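Side-chain contact in protein induced by osmotic stress (Scheffersomyces stipitis, PDB 5YWN), which probably reduces ketones, including haloketones, to alcohols with NADPH as cofactor, as a member of the dihydroflavonol-4-reductase subfamily: residues T75-T80 against K104-S109. The protein carries 1 engineered substitution. Numbering follows the deposited sequence.
Sequences TIFLHT and KYVLQS. With NAP (NADP nicotinamide-adenine-dinucleotide phosphate), chain B.
Val106 packs against the rings of Phe77 and His79 in a buried, mostly apolar strand-to-helix contact, where helix 91-113 lies over the central parallel sheet. The two rings stand on the same side of strand 74-79, and each of the valine's methyls meets one of them. CG1 of Val106 comes obliquely onto the Phe77 ring, 3.6 Å from CE1. CG1 of Val106 makes an off-centre CH-pi contact with Phe77, 4.0 Å from its ring centroid. CG2 of Val106 sits over one face of the imidazole, 4.2 Å from the centroid of the His79 ring and 15° off its normal. Val106 holds CG1 anti to its backbone N (chi1 162°), which sets CG2 beside that N and splits the two methyls between the rings. The imidazole is gripped at both nitrogens: ND1 is hydrogen-bonded to Ser8 OG and NE2 to Thr103 OG1, about one turn before Val106 on the same helix. Together these hydrogen bonds would hold the ring's rotation. Beyond the strand end, Thr80 O accepts a hydrogen bond from NADP O3D at 2.6 Å. Such packing of a helix on its preceding strand belongs to the beta-alpha-beta unit, here 74-79, 91-113 and 119-123, of the NADP-binding Rossmann fold.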
loop_
_atom_site.group_PDB
_atom_site.type_symbol
_atom_site.label_atom_id
_atom_site.label_comp_id
_atom_site.label_asym_id
_atom_site.label_seq_id
_atom_site.Cartn_x
_atom_site.Cartn_y
_atom_site.Cartn_z
ATOM N N THR A 75 0.870 -21.128 2.597
ATOM C CA THR A 75 -0.313 -21.086 3.421
ATOM C C THR A 75 -0.900 -19.679 3.735
ATOM O O THR A 75 -1.837 -19.578 4.413
ATOM C CB THR A 75 -0.095 -21.831 4.715
ATOM O OG1 THR A 75 0.823 -21.134 5.495
ATOM C CG2 THR A 75 0.378 -23.257 4.480
ATOM N N ILE A 76 -0.243 -18.644 3.262
ATOM C CA ILE A 76 -0.633 -17.246 3.392
ATOM C C ILE A 76 -0.622 -16.527 2.038
ATOM O O ILE A 76 0.288 -16.675 1.294
ATOM C CB ILE A 76 0.298 -16.479 4.358
ATOM C CG1 ILE A 76 0.549 -17.271 5.625
ATOM C CG2 ILE A 76 -0.200 -15.085 4.627
ATOM C CD1 ILE A 76 -0.588 -17.265 6.595
ATOM N N PHE A 77 -1.656 -15.761 1.745
ATOM C CA PHE A 77 -1.701 -14.973 0.528
ATOM C C PHE A 77 -1.895 -13.503 0.837
ATOM O O PHE A 77 -2.863 -13.138 1.399
ATOM C CB PHE A 77 -2.772 -15.470 -0.417
ATOM C CG PHE A 77 -2.638 -14.991 -1.835
ATOM C CD1 PHE A 77 -2.864 -13.692 -2.169
ATOM C CD2 PHE A 77 -2.272 -15.864 -2.834
ATOM C CE1 PHE A 77 -2.742 -13.270 -3.467
ATOM C CE2 PHE A 77 -2.124 -15.449 -4.129
ATOM C CZ PHE A 77 -2.370 -14.154 -4.448
ATOM N N LEU A 78 -0.963 -12.685 0.426
ATOM C CA LEU A 78 -1.118 -11.260 0.493
ATOM C C LEU A 78 -1.334 -10.681 -0.908
ATOM O O LEU A 78 -0.439 -10.636 -1.718
ATOM C CB LEU A 78 0.054 -10.661 1.188
ATOM C CG LEU A 78 0.603 -11.408 2.395
ATOM C CD1 LEU A 78 1.855 -10.816 2.944
ATOM C CD2 LEU A 78 -0.423 -11.499 3.473
ATOM N N HIS A 79 -2.551 -10.258 -1.159
ATOM C CA HIS A 79 -2.926 -9.647 -2.402
ATOM C C HIS A 79 -2.737 -8.130 -2.374
ATOM O O HIS A 79 -3.531 -7.409 -1.846
ATOM C CB HIS A 79 -4.356 -10.002 -2.733
ATOM C CG HIS A 79 -4.818 -9.494 -4.059
ATOM N ND1 HIS A 79 -4.007 -9.441 -5.152
ATOM C CD2 HIS A 79 -6.011 -9.022 -4.462
ATOM C CE1 HIS A 79 -4.681 -8.967 -6.171
ATOM N NE2 HIS A 79 -5.900 -8.712 -5.778
ATOM N N THR A 80 -1.640 -7.691 -2.928
ATOM C CA THR A 80 -1.282 -6.288 -2.934
ATOM C C THR A 80 -1.316 -5.579 -4.298
ATOM O O THR A 80 -1.414 -4.408 -4.362
ATOM C CB THR A 80 0.111 -6.056 -2.308
ATOM O OG1 THR A 80 1.106 -6.382 -3.237
ATOM C CG2 THR A 80 0.335 -6.864 -1.065
ATOM N N LYS A 104 -11.525 -10.758 -7.187
ATOM C CA LYS A 104 -12.499 -11.802 -7.216
ATOM C C LYS A 104 -11.883 -13.125 -7.726
ATOM O O LYS A 104 -12.084 -14.143 -7.173
ATOM C CB LYS A 104 -13.636 -11.375 -8.163
ATOM C CG LYS A 104 -14.598 -10.355 -7.614
ATOM C CD LYS A 104 -15.823 -10.196 -8.477
ATOM C CE LYS A 104 -16.671 -9.051 -8.025
ATOM N NZ LYS A 104 -17.939 -8.907 -8.753
ATOM N N TYR A 105 -11.122 -13.058 -8.780
ATOM C CA TYR A 105 -10.432 -14.204 -9.348
ATOM C C TYR A 105 -9.290 -14.809 -8.475
ATOM O O TYR A 105 -9.097 -15.984 -8.477
ATOM C CB TYR A 105 -10.051 -13.956 -10.798
ATOM C CG TYR A 105 -11.218 -13.600 -11.684
ATOM C CD1 TYR A 105 -12.502 -13.739 -11.257
ATOM C CD2 TYR A 105 -11.019 -13.113 -12.936
ATOM C CE1 TYR A 105 -13.560 -13.421 -12.061
ATOM C CE2 TYR A 105 -12.055 -12.806 -13.758
ATOM C CZ TYR A 105 -13.323 -12.943 -13.303
ATOM O OH TYR A 105 -14.331 -12.643 -14.109
ATOM N N VAL A 106 -8.561 -13.977 -7.759
ATOM C CA VAL A 106 -7.543 -14.477 -6.867
ATOM C C VAL A 106 -8.203 -15.334 -5.778
ATOM O O VAL A 106 -7.791 -16.392 -5.528
ATOM C CB VAL A 106 -6.771 -13.321 -6.191
ATOM C CG1 VAL A 106 -6.015 -13.730 -4.959
ATOM C CG2 VAL A 106 -5.804 -12.717 -7.146
ATOM N N LEU A 107 -9.231 -14.795 -5.170
ATOM C CA LEU A 107 -9.883 -15.468 -4.117
ATOM C C LEU A 107 -10.481 -16.796 -4.587
ATOM O O LEU A 107 -10.377 -17.747 -3.924
ATOM C CB LEU A 107 -10.911 -14.580 -3.460
ATOM C CG LEU A 107 -10.405 -13.322 -2.789
ATOM C CD1 LEU A 107 -11.542 -12.411 -2.408
ATOM C CD2 LEU A 107 -9.528 -13.630 -1.620
ATOM N N GLN A 108 -11.080 -16.797 -5.743
ATOM C CA GLN A 108 -11.622 -17.977 -6.289
ATOM C C GLN A 108 -10.518 -19.018 -6.574
ATOM O O GLN A 108 -10.696 -20.150 -6.334
ATOM C CB GLN A 108 -12.435 -17.687 -7.523
ATOM C CG GLN A 108 -13.078 -18.909 -8.102
ATOM C CD GLN A 108 -14.200 -19.434 -7.266
ATOM O OE1 GLN A 108 -15.125 -18.744 -6.987
ATOM N NE2 GLN A 108 -14.115 -20.655 -6.889
ATOM N N SER A 109 -9.394 -18.566 -7.068
ATOM C CA SER A 109 -8.259 -19.443 -7.340
ATOM C C SER A 109 -7.769 -20.092 -6.054
ATOM O O SER A 109 -7.530 -21.238 -6.040
ATOM C CB SER A 109 -7.114 -18.713 -8.018
ATOM O OG SER A 109 -7.351 -18.423 -9.338
HETATM P PA NAP B . 2.922 0.648 -6.913
HETATM O O1A NAP B . 4.260 0.926 -6.270
HETATM O O2A NAP B . 2.657 1.106 -8.328
HETATM O O5B NAP B . 2.646 -0.936 -6.836
HETATM C C5B NAP B . 1.715 -1.552 -7.723
HETATM C C4B NAP B . 2.242 -2.915 -8.157
HETATM O O4B NAP B . 1.157 -3.747 -8.583
HETATM C C3B NAP B . 3.220 -2.794 -9.315
HETATM O O3B NAP B . 4.509 -3.292 -8.944
HETATM C C2B NAP B . 2.636 -3.609 -10.452
HETATM O O2B NAP B . 3.531 -4.649 -10.840
HETATM C C1B NAP B . 1.329 -4.189 -9.933
HETATM N N9A NAP B . 0.196 -3.722 -10.771
HETATM C C8A NAP B . -0.223 -2.447 -10.882
HETATM N N7A NAP B . -1.282 -2.364 -11.729
HETATM C C5A NAP B . -1.554 -3.605 -12.173
HETATM C C6A NAP B . -2.540 -4.224 -13.087
HETATM N N6A NAP B . -3.479 -3.475 -13.716
HETATM N N1A NAP B . -2.473 -5.560 -13.273
HETATM C C2A NAP B . -1.549 -6.324 -12.658
HETATM N N3A NAP B . -0.626 -5.822 -11.818
HETATM C C4A NAP B . -0.575 -4.498 -11.538
HETATM O O3 NAP B . 1.771 1.252 -5.963
HETATM P PN NAP B . 1.969 1.296 -4.367
HETATM O O1N NAP B . 1.949 2.740 -3.927
HETATM O O2N NAP B . 3.144 0.417 -4.011
HETATM O O5D NAP B . 0.628 0.586 -3.826
HETATM C C5D NAP B . 0.662 -0.759 -3.352
HETATM C C4D NAP B . -0.740 -1.202 -2.952
HETATM O O4D NAP B . -1.116 -0.593 -1.713
HETATM C C3D NAP B . -1.775 -0.810 -3.996
HETATM O O3D NAP B . -2.381 -1.973 -4.570
HETATM C C2D NAP B . -2.807 0.032 -3.275
HETATM O O2D NAP B . -4.108 -0.554 -3.386
HETATM C C1D NAP B . -2.366 0.096 -1.821
HETATM N N1N NAP B . -2.221 1.492 -1.398
HETATM C C2N NAP B . -1.035 2.103 -1.521
HETATM C C3N NAP B . -0.877 3.427 -1.126
HETATM C C7N NAP B . 0.455 4.104 -1.266
HETATM O O7N NAP B . 0.523 5.316 -1.156
HETATM N N7N NAP B . 1.532 3.358 -1.509
HETATM C C4N NAP B . -1.960 4.116 -0.602
HETATM C C5N NAP B . -3.177 3.461 -0.486
HETATM C C6N NAP B . -3.282 2.137 -0.895
HETATM P P2B NAP B . 4.630 -4.394 -11.988
HETATM O O1X NAP B . 4.874 -5.767 -12.569
HETATM O O2X NAP B . 3.954 -3.430 -12.932
HETATM O O3X NAP B . 5.808 -3.814 -11.243
#